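Local coordinates for lytic switch protein BZLF1 (Human herpesvirus 4, PDB 2C9L), which acts as a homodimeric bZIP transcription factor that binds DNA, including methylated viral promoters, and switches the virus from latency to lytic replication, at residues Lys8-Val11 with Ala12-Ser16; Lys21-Leu24 with Gln25-Glu29; Arg42-Leu45 with Lys46-Pro50. The protein carries 2 engineered substitutions. All coordinates share one frame; numbering follows the deposited sequence.

All three contacts are local turns of one long helix, 2-48, and follow one another along the chain without nesting or crossing; since each joins adjoining segments, none closes a long loop. Interaction 1, nearest the N terminus, lies in what is, by its sequence, the basic motif, where the helix meets the bound DNA. Interaction 2, its centre about 20 Å from that of interaction 1, probably spans the junction of basic motif and leucine zipper, with Lys21 near a phosphate and Tyr27 against the second subunit. Interaction 3, its centre about 50 Å from that of interaction 1, ends the helix at the far end of the zipper, beside helix 54-57.

Interaction 1: Lys8-Val11 with Ala12-Ser16; sequences KNRV and AARKS. Engineered in segment 12-16: Ala13 (natural residue Ser), Ser16 (natural residue Cys). With nucleotides of chain B; nucleotides of chain A.
Arg10 and Arg14, one helical turn apart, run side by side, with CG of Arg10 lying over one face of the Arg14 guanidinium, toward its rim. CD of Arg10 comes to 3.2 Å from NH2 of Arg14; the two guanidinium planes are 50° apart, and each group binds a different phosphate. Arg10 bends at chi3 (-54°), which brings NE to 2.7 Å from OP2 of DT11 of chain A; NH2 reaches the same oxygen. The straighter Arg14 chain grips DC10 of chain A with two bonds, NE to OP2 and NH2 to OP1, the latter 2.7 Å long. This pairing belongs to the basic region of a bZIP helix lying in the major groove, where Asn9 reads base edges: its ND2 donates to O4 of DT7 of chain B at 2.8 Å, nearly straight at 168°, while its OD1 accepts from N4 of a cytosine. The tight side faces the bases: CB of the engineered Ala13, a methylation-recognition position in the natural protein, lies against O of Asn9 and 3.7 Å from C7 of DT11 of chain A. The engineered Ser16 gives its hydroxyl to OP2 of DT7 of chain B. Lys8 and Lys15 diverge to salt bridges with other phosphates. The outer side is looser: a water accepts from NH1 of Arg10 and NH2 of Arg14, and Val11 is exposed.

Interaction 2: Lys21-Leu24 with Gln25-Glu29; sequences KQLL and QHYRE. With nucleotides of chain A.
Gln25 is joined to Gln22 of the preceding turn by a water that donates both to the backbone O of Gln22 and, at 2.9 Å, to OE1 of Gln25. The Gln25 chain bends at chi2 (-76°), and its NE2 then donates along the helix to OE2 of Glu29 at 2.8 Å; the bond is nearly straight and lies in the amide plane, but meets the carboxylate from above its plane. His26 packs CB 3.3 Å from O of Gln22, which also accepts its backbone N-H, and places CD2 over the centre of the Tyr27 ring, 4.0 Å above it. Tyr27 lies alongside Leu23, both pointing the same way: CE2 of Tyr27 comes to 3.9 Å from CD1 of Leu23, and CD2 sits 3.3 Å from the O of Leu23. Its CG is anti to the carbonyl carbon (chi1 -78°), which turns the ring back along the preceding turn, and Tyr27 packs on Arg28 of the second subunit. Arg28 follows, its CB against O of Leu24. These turns probably span the passage from basic motif to leucine zipper of the bZIP helix, and Leu24 packs on Phe20 of that subunit. Lys21, with NZ 3.5 Å from OP2 of DG8 of chain A, would be drawn to the DNA by charge, whereas the Gln25-Glu29 bond and the bridging water tie successive turns together on a solvent-facing side.

Interaction 3: Arg42-Leu45 with Lys46-Pro50; sequences RLLL and KQMCP
Leu45 O receives the backbone N-H of Cys49 at 2.8 Å, the last of four i to i+4 bonds that close the C-terminal turn of the long bZIP zipper helix. Cys49 is the first residue to leave helical backbone angles, and Pro50 follows it. CB of Cys49 lies 3.4 Å from that same oxygen of Leu45, while SG of Cys49 stands 4.3 Å from CD1 of Leu45. One residue earlier, Leu44 and Met48 lie side by side, pointing the same way, with CD1 of Leu44 touching CG of Met48 at 4.0 Å. Met48 bends at both chi2 (-50°) and chi3 (-80°), which leads the terminal CE away from Leu44. Gln47 instead crosses Leu44 at about a right angle and brings OE1 to 4.0 Å from the same CD1; its CG packs 3.1 Å from O of Leu43, whose oxygen also takes the Gln47 N-H. The dimer interface runs past this turn: Leu44 and Leu45 pack on Leu45 of the second subunit, and Met48 on its Cys49. Arg42 leads away to a salt bridge with Glu37 of the second subunit and to Asn38 and Ile58 of its own chain, and Leu45 also touches Val54 of helix 54-57, so the C-terminal segment folds back against the zipper. Lys46 bends at chi2 (64°), and its NZ donates a hydrogen bond to the backbone O of Leu52.

Interaction 1: Lys8-Val11 with Ala12-Ser16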
loop_
_atom_site.group_PDB
_atom_site.type_symbol
_atom_site.label_atom_id
_atom_site.label_comp_id
_atom_site.label_asym_id
_atom_site.label_seq_id
_atom_site.Cartn_x
_atom_site.Cartn_y
_atom_site.Cartn_z
ATOM N N LYS C 8 9.264 19.845 24.379
ATOM C CA LYS C 8 9.526 19.679 22.964
ATOM C C LYS C 8 9.429 18.208 22.554
ATOM O O LYS C 8 8.976 17.908 21.454
ATOM C CB LYS C 8 10.908 20.244 22.616
ATOM C CG LYS C 8 10.934 21.779 22.564
ATOM C CD LYS C 8 12.327 22.348 22.791
ATOM C CE LYS C 8 13.305 21.929 21.711
ATOM N NZ LYS C 8 12.940 22.489 20.382
ATOM N N ASN C 9 9.841 17.287 23.419
ATOM C CA ASN C 9 9.750 15.878 23.049
ATOM C C ASN C 9 8.291 15.441 23.057
ATOM O O ASN C 9 7.886 14.584 22.272
ATOM C CB ASN C 9 10.566 14.998 23.999
ATOM C CG ASN C 9 10.644 13.556 23.525
ATOM O OD1 ASN C 9 10.118 12.649 24.166
ATOM N ND2 ASN C 9 11.292 13.342 22.392
ATOM N N ARG C 10 7.502 16.038 23.945
ATOM C CA ARG C 10 6.085 15.719 24.024
ATOM C C ARG C 10 5.422 16.141 22.702
ATOM O O ARG C 10 4.502 15.487 22.218
ATOM C CB ARG C 10 5.449 16.458 25.195
ATOM C CG ARG C 10 4.051 15.988 25.550
ATOM C CD ARG C 10 3.439 16.937 26.575
ATOM N NE ARG C 10 4.309 17.088 27.739
ATOM C CZ ARG C 10 4.512 18.229 28.391
ATOM N NH1 ARG C 10 3.911 19.348 27.998
ATOM N NH2 ARG C 10 5.318 18.247 29.442
ATOM N N VAL C 11 5.906 17.229 22.115
ATOM C CA VAL C 11 5.373 17.705 20.838
ATOM C C VAL C 11 5.795 16.754 19.707
ATOM O O VAL C 11 4.986 16.407 18.852
ATOM C CB VAL C 11 5.873 19.132 20.517
ATOM C CG1 VAL C 11 5.491 19.530 19.081
ATOM C CG2 VAL C 11 5.263 20.122 21.512
ATOM N N ALA C 12 7.058 16.337 19.714
ATOM C CA ALA C 12 7.575 15.424 18.691
ATOM C C ALA C 12 6.925 14.042 18.738
ATOM O O ALA C 12 6.720 13.435 17.691
ATOM C CB ALA C 12 9.082 15.302 18.804
ATOM N N ALA C 13 6.598 13.539 19.931
ATOM C CA ALA C 13 5.942 12.232 20.026
ATOM C C ALA C 13 4.547 12.338 19.421
ATOM O O ALA C 13 4.126 11.444 18.690
ATOM C CB ALA C 13 5.844 11.757 21.467
ATOM N N ARG C 14 3.823 13.417 19.737
ATOM C CA ARG C 14 2.486 13.610 19.169
ATOM C C ARG C 14 2.590 13.622 17.643
ATOM O O ARG C 14 1.794 12.995 16.951
ATOM C CB ARG C 14 1.868 14.939 19.622
ATOM C CG ARG C 14 1.419 14.968 21.068
ATOM C CD ARG C 14 1.128 16.390 21.558
ATOM N NE ARG C 14 0.877 16.369 22.995
ATOM C CZ ARG C 14 0.847 17.438 23.784
ATOM N NH1 ARG C 14 1.053 18.653 23.286
ATOM N NH2 ARG C 14 0.628 17.281 25.081
ATOM N N LYS C 15 3.576 14.345 17.127
ATOM C CA LYS C 15 3.757 14.440 15.684
ATOM C C LYS C 15 4.117 13.100 15.047
ATOM O O LYS C 15 3.637 12.772 13.958
ATOM C CB LYS C 15 4.845 15.450 15.353
ATOM C CG LYS C 15 5.122 15.587 13.853
ATOM C CD LYS C 15 6.259 16.571 13.577
ATOM C CE LYS C 15 6.535 16.710 12.076
ATOM N NZ LYS C 15 7.798 17.470 11.807
ATOM N N SER C 16 4.962 12.335 15.735
ATOM C CA SER C 16 5.407 11.045 15.243
ATOM C C SER C 16 4.254 10.073 15.198
ATOM O O SER C 16 4.073 9.364 14.215
ATOM C CB SER C 16 6.519 10.485 16.133
ATOM O OG SER C 16 7.054 9.308 15.573
ATOM P P DT B 7 9.553 9.202 12.898
ATOM O OP1 DT B 7 9.548 8.467 11.599
ATOM O OP2 DT B 7 8.332 9.946 13.323
ATOM O "O5'" DT B 7 9.952 8.200 14.078
ATOM C "C5'" DT B 7 11.166 7.457 13.949
ATOM C "C4'" DT B 7 11.400 6.490 15.090
ATOM O "O4'" DT B 7 11.873 7.167 16.282
ATOM C "C3'" DT B 7 10.140 5.755 15.556
ATOM O "O3'" DT B 7 10.509 4.476 16.053
ATOM C "C2'" DT B 7 9.643 6.590 16.731
ATOM C "C1'" DT B 7 10.969 6.919 17.351
ATOM N N1 DT B 7 11.067 7.984 18.351
ATOM C C2 DT B 7 11.949 7.817 19.400
ATOM O O2 DT B 7 12.643 6.829 19.542
ATOM N N3 DT B 7 11.984 8.864 20.277
ATOM C C4 DT B 7 11.241 10.032 20.206
ATOM O O4 DT B 7 11.381 10.882 21.052
ATOM C C5 DT B 7 10.336 10.129 19.087
ATOM C C7 DT B 7 9.488 11.360 18.929
ATOM C C6 DT B 7 10.295 9.108 18.234
ATOM P P DC A 10 0.368 13.823 25.824
ATOM O OP1 DC A 10 -0.337 15.033 26.322
ATOM O OP2 DC A 10 0.976 13.848 24.500
ATOM O "O5'" DC A 10 1.504 13.415 26.869
ATOM C "C5'" DC A 10 1.100 13.163 28.212
ATOM C "C4'" DC A 10 2.220 12.635 29.086
ATOM O "O4'" DC A 10 2.514 11.231 28.794
ATOM C "C3'" DC A 10 3.563 13.354 28.901
ATOM O "O3'" DC A 10 4.168 13.579 30.178
ATOM C "C2'" DC A 10 4.345 12.466 27.925
ATOM C "C1'" DC A 10 3.880 11.089 28.340
ATOM N N1 DC A 10 3.989 9.983 27.366
ATOM C C2 DC A 10 4.492 8.729 27.783
ATOM O O2 DC A 10 4.813 8.555 28.963
ATOM N N3 DC A 10 4.616 7.736 26.884
ATOM C C4 DC A 10 4.258 7.933 25.627
ATOM N N4 DC A 10 4.393 6.896 24.777
ATOM C C5 DC A 10 3.744 9.190 25.177
ATOM C C6 DC A 10 3.627 10.172 26.075
ATOM P P DT A 11 5.520 14.437 30.286
ATOM O OP1 DT A 11 5.436 15.055 31.622
ATOM O OP2 DT A 11 5.745 15.267 29.098
ATOM O "O5'" DT A 11 6.662 13.329 30.312
ATOM C "C5'" DT A 11 6.455 12.256 31.214
ATOM C "C4'" DT A 11 7.565 11.226 31.234
ATOM O "O4'" DT A 11 7.366 10.237 30.190
ATOM C "C3'" DT A 11 8.974 11.745 30.976
ATOM O "O3'" DT A 11 9.875 11.302 31.975
ATOM C "C2'" DT A 11 9.276 11.431 29.510
ATOM C "C1'" DT A 11 8.520 10.146 29.329
ATOM N N1 DT A 11 8.113 9.791 27.950
ATOM C C2 DT A 11 8.200 8.477 27.484
ATOM O O2 DT A 11 8.553 7.545 28.160
ATOM N N3 DT A 11 7.841 8.307 26.168
ATOM C C4 DT A 11 7.394 9.282 25.301
ATOM O O4 DT A 11 7.093 8.984 24.149
ATOM C C5 DT A 11 7.316 10.629 25.866
ATOM C C7 DT A 11 6.844 11.766 25.008
ATOM C C6 DT A 11 7.673 10.797 27.138
HETATM O O HOH W 1 1.237 20.001 26.350
#

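Interaction 2: Lys21-Leu24 with Gln25-Glu29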
loop_
_atom_site.group_PDB
_atom_site.type_symbol
_atom_site.label_atom_id
_atom_site.label_comp_id
_atom_site.label_asym_id
_atom_site.label_seq_id
_atom_site.Cartn_x
_atom_site.Cartn_y
_atom_site.Cartn_z
ATOM N N LYS C 21 0.011 7.186 11.977
ATOM C CA LYS C 21 -1.397 6.921 11.700
ATOM C C LYS C 21 -1.769 7.339 10.272
ATOM O O LYS C 21 -2.519 6.640 9.594
ATOM C CB LYS C 21 -2.292 7.660 12.699
ATOM C CG LYS C 21 -2.293 7.063 14.095
ATOM C CD LYS C 21 -2.877 5.659 14.093
ATOM C CE LYS C 21 -2.926 5.073 15.499
ATOM N NZ LYS C 21 -3.560 3.721 15.528
ATOM N N GLN C 22 -1.246 8.474 9.817
ATOM C CA GLN C 22 -1.541 8.943 8.467
ATOM C C GLN C 22 -0.849 8.065 7.429
ATOM O O GLN C 22 -1.372 7.840 6.341
ATOM C CB GLN C 22 -1.102 10.400 8.299
ATOM C CG GLN C 22 0.385 10.654 8.498
ATOM C CD GLN C 22 1.198 10.467 7.231
ATOM O OE1 GLN C 22 2.427 10.614 7.238
ATOM N NE2 GLN C 22 0.520 10.149 6.131
ATOM N N LEU C 23 0.324 7.557 7.782
ATOM C CA LEU C 23 1.081 6.706 6.881
ATOM C C LEU C 23 0.289 5.429 6.624
ATOM O O LEU C 23 0.200 4.965 5.490
ATOM C CB LEU C 23 2.441 6.393 7.495
ATOM C CG LEU C 23 3.610 6.097 6.555
ATOM C CD1 LEU C 23 3.733 7.189 5.496
ATOM C CD2 LEU C 23 4.891 6.006 7.389
ATOM N N LEU C 24 -0.308 4.886 7.680
ATOM C CA LEU C 24 -1.117 3.678 7.581
ATOM C C LEU C 24 -2.383 3.918 6.757
ATOM O O LEU C 24 -2.830 3.045 6.007
ATOM C CB LEU C 24 -1.539 3.194 8.967
ATOM C CG LEU C 24 -2.476 1.985 8.909
ATOM C CD1 LEU C 24 -1.675 0.751 8.515
ATOM C CD2 LEU C 24 -3.155 1.778 10.254
ATOM N N GLN C 25 -2.969 5.098 6.924
ATOM C CA GLN C 25 -4.186 5.465 6.209
ATOM C C GLN C 25 -3.848 5.601 4.726
ATOM O O GLN C 25 -4.606 5.174 3.863
ATOM C CB GLN C 25 -4.721 6.793 6.763
ATOM C CG GLN C 25 -6.196 7.083 6.495
ATOM C CD GLN C 25 -6.477 7.511 5.072
ATOM O OE1 GLN C 25 -5.841 8.427 4.548
ATOM N NE2 GLN C 25 -7.447 6.857 4.439
ATOM N N HIS C 26 -2.686 6.179 4.454
ATOM C CA HIS C 26 -2.202 6.401 3.099
ATOM C C HIS C 26 -1.940 5.110 2.313
ATOM O O HIS C 26 -2.384 4.963 1.169
ATOM C CB HIS C 26 -0.920 7.233 3.157
ATOM C CG HIS C 26 -0.267 7.434 1.827
ATOM N ND1 HIS C 26 -0.714 8.359 0.908
ATOM C CD2 HIS C 26 0.801 6.826 1.259
ATOM C CE1 HIS C 26 0.052 8.313 -0.168
ATOM N NE2 HIS C 26 0.978 7.391 0.019
ATOM N N TYR C 27 -1.213 4.176 2.913
ATOM C CA TYR C 27 -0.908 2.922 2.220
ATOM C C TYR C 27 -2.115 2.014 2.083
ATOM O O TYR C 27 -2.160 1.143 1.211
ATOM C CB TYR C 27 0.244 2.195 2.924
ATOM C CG TYR C 27 1.589 2.804 2.585
ATOM C CD1 TYR C 27 2.019 2.880 1.260
ATOM C CD2 TYR C 27 2.404 3.351 3.574
ATOM C CE1 TYR C 27 3.222 3.490 0.923
ATOM C CE2 TYR C 27 3.617 3.966 3.246
ATOM C CZ TYR C 27 4.015 4.032 1.916
ATOM O OH TYR C 27 5.197 4.648 1.571
ATOM N N ARG C 28 -3.103 2.224 2.941
ATOM C CA ARG C 28 -4.323 1.435 2.892
ATOM C C ARG C 28 -5.088 1.871 1.625
ATOM O O ARG C 28 -5.649 1.043 0.906
ATOM C CB ARG C 28 -5.146 1.727 4.138
ATOM C CG ARG C 28 -6.185 0.704 4.526
ATOM C CD ARG C 28 -6.952 1.217 5.744
ATOM N NE ARG C 28 -7.270 0.168 6.709
ATOM C CZ ARG C 28 -8.153 -0.805 6.506
ATOM N NH1 ARG C 28 -8.820 -0.873 5.362
ATOM N NH2 ARG C 28 -8.365 -1.714 7.450
ATOM N N GLU C 29 -5.078 3.177 1.355
ATOM C CA GLU C 29 -5.765 3.759 0.197
ATOM C C GLU C 29 -5.057 3.449 -1.118
ATOM O O GLU C 29 -5.703 3.146 -2.114
ATOM C CB GLU C 29 -5.863 5.282 0.336
ATOM C CG GLU C 29 -6.606 5.771 1.557
ATOM C CD GLU C 29 -6.703 7.287 1.602
ATOM O OE1 GLU C 29 -5.660 7.956 1.428
ATOM O OE2 GLU C 29 -7.817 7.808 1.820
ATOM P P DG A 8 -4.896 4.242 19.331
ATOM O OP1 DG A 8 -5.808 4.546 18.201
ATOM O OP2 DG A 8 -3.541 3.726 19.045
ATOM O "O5'" DG A 8 -4.772 5.544 20.239
ATOM C "C5'" DG A 8 -5.959 6.065 20.844
ATOM C "C4'" DG A 8 -5.662 7.079 21.930
ATOM O "O4'" DG A 8 -5.173 6.434 23.135
ATOM C "C3'" DG A 8 -4.570 8.081 21.565
ATOM O "O3'" DG A 8 -4.878 9.375 22.087
ATOM C "C2'" DG A 8 -3.297 7.470 22.142
ATOM C "C1'" DG A 8 -3.819 6.845 23.410
ATOM N N9 DG A 8 -3.058 5.700 23.904
ATOM C C8 DG A 8 -2.658 4.621 23.171
ATOM N N7 DG A 8 -2.014 3.738 23.878
ATOM C C5 DG A 8 -1.978 4.274 25.154
ATOM C C6 DG A 8 -1.414 3.760 26.348
ATOM O O6 DG A 8 -0.832 2.690 26.516
ATOM N N1 DG A 8 -1.587 4.633 27.414
ATOM C C2 DG A 8 -2.228 5.848 27.339
ATOM N N2 DG A 8 -2.286 6.569 28.468
ATOM N N3 DG A 8 -2.771 6.325 26.238
ATOM C C4 DG A 8 -2.609 5.494 25.192
HETATM O O HOH W 2 -3.311 9.762 5.124
#

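Interaction 3: Arg42-Leu45 with Lys46-Pro50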
loop_
_atom_site.group_PDB
_atom_site.type_symbol
_atom_site.label_atom_id
_atom_site.label_comp_id
_atom_site.label_asym_id
_atom_site.label_seq_id
_atom_site.Cartn_x
_atom_site.Cartn_y
_atom_site.Cartn_z
ATOM N N ARG C 42 -6.435 -5.054 -16.556
ATOM C CA ARG C 42 -6.647 -6.443 -16.966
ATOM C C ARG C 42 -7.891 -6.552 -17.853
ATOM O O ARG C 42 -7.945 -7.380 -18.762
ATOM C CB ARG C 42 -6.811 -7.361 -15.745
ATOM C CG ARG C 42 -5.511 -7.675 -14.994
ATOM C CD ARG C 42 -5.780 -8.520 -13.748
ATOM N NE ARG C 42 -4.573 -8.806 -12.977
ATOM C CZ ARG C 42 -3.645 -9.687 -13.332
ATOM N NH1 ARG C 42 -3.778 -10.383 -14.453
ATOM N NH2 ARG C 42 -2.584 -9.878 -12.563
ATOM N N LEU C 43 -8.885 -5.712 -17.584
ATOM C CA LEU C 43 -10.119 -5.723 -18.359
ATOM C C LEU C 43 -9.930 -5.034 -19.707
ATOM O O LEU C 43 -10.458 -5.487 -20.723
ATOM C CB LEU C 43 -11.243 -5.038 -17.580
ATOM C CG LEU C 43 -12.645 -5.193 -18.171
ATOM C CD1 LEU C 43 -13.009 -6.670 -18.248
ATOM C CD2 LEU C 43 -13.647 -4.442 -17.315
ATOM N N LEU C 44 -9.179 -3.937 -19.714
ATOM C CA LEU C 44 -8.917 -3.206 -20.951
ATOM C C LEU C 44 -8.104 -4.078 -21.901
ATOM O O LEU C 44 -8.368 -4.122 -23.098
ATOM C CB LEU C 44 -8.142 -1.918 -20.668
ATOM C CG LEU C 44 -7.693 -1.136 -21.906
ATOM C CD1 LEU C 44 -8.892 -0.816 -22.780
ATOM C CD2 LEU C 44 -6.990 0.145 -21.478
ATOM N N LEU C 45 -7.114 -4.776 -21.357
ATOM C CA LEU C 45 -6.267 -5.640 -22.165
ATOM C C LEU C 45 -7.098 -6.767 -22.758
ATOM O O LEU C 45 -6.846 -7.225 -23.872
ATOM C CB LEU C 45 -5.145 -6.220 -21.308
ATOM C CG LEU C 45 -4.106 -7.103 -21.999
ATOM C CD1 LEU C 45 -3.494 -6.369 -23.191
ATOM C CD2 LEU C 45 -3.031 -7.483 -20.988
ATOM N N LYS C 46 -8.095 -7.207 -22.001
ATOM C CA LYS C 46 -8.971 -8.275 -22.444
ATOM C C LYS C 46 -9.885 -7.753 -23.558
ATOM O O LYS C 46 -10.136 -8.453 -24.532
ATOM C CB LYS C 46 -9.806 -8.791 -21.269
ATOM C CG LYS C 46 -10.445 -10.146 -21.516
ATOM C CD LYS C 46 -9.389 -11.231 -21.687
ATOM C CE LYS C 46 -10.025 -12.593 -21.909
ATOM N NZ LYS C 46 -9.017 -13.680 -22.106
ATOM N N GLN C 47 -10.368 -6.521 -23.417
ATOM C CA GLN C 47 -11.237 -5.930 -24.432
ATOM C C GLN C 47 -10.497 -5.799 -25.758
ATOM O O GLN C 47 -11.037 -6.136 -26.808
ATOM C CB GLN C 47 -11.730 -4.541 -24.007
ATOM C CG GLN C 47 -12.608 -4.521 -22.774
ATOM C CD GLN C 47 -13.297 -3.184 -22.573
ATOM O OE1 GLN C 47 -12.699 -2.125 -22.770
ATOM N NE2 GLN C 47 -14.561 -3.227 -22.167
ATOM N N MET C 48 -9.260 -5.309 -25.700
ATOM C CA MET C 48 -8.445 -5.124 -26.897
ATOM C C MET C 48 -7.924 -6.435 -27.469
ATOM O O MET C 48 -7.838 -6.592 -28.684
ATOM C CB MET C 48 -7.259 -4.204 -26.593
ATOM C CG MET C 48 -7.656 -2.863 -26.010
ATOM S SD MET C 48 -8.943 -2.069 -26.984
ATOM C CE MET C 48 -7.977 -1.375 -28.322
ATOM N N CYS C 49 -7.568 -7.371 -26.594
ATOM C CA CYS C 49 -7.049 -8.667 -27.026
ATOM C C CYS C 49 -7.908 -9.788 -26.451
ATOM O O CYS C 49 -7.473 -10.548 -25.581
ATOM C CB CYS C 49 -5.600 -8.834 -26.573
ATOM S SG CYS C 49 -4.492 -7.529 -27.157
ATOM N N PRO C 50 -9.151 -9.903 -26.939
ATOM C CA PRO C 50 -10.117 -10.914 -26.505
ATOM C C PRO C 50 -9.559 -12.334 -26.504
ATOM O O PRO C 50 -10.037 -13.194 -25.767
ATOM C CB PRO C 50 -11.256 -10.745 -27.507
ATOM C CG PRO C 50 -11.210 -9.286 -27.815
ATOM C CD PRO C 50 -9.731 -9.052 -27.995
#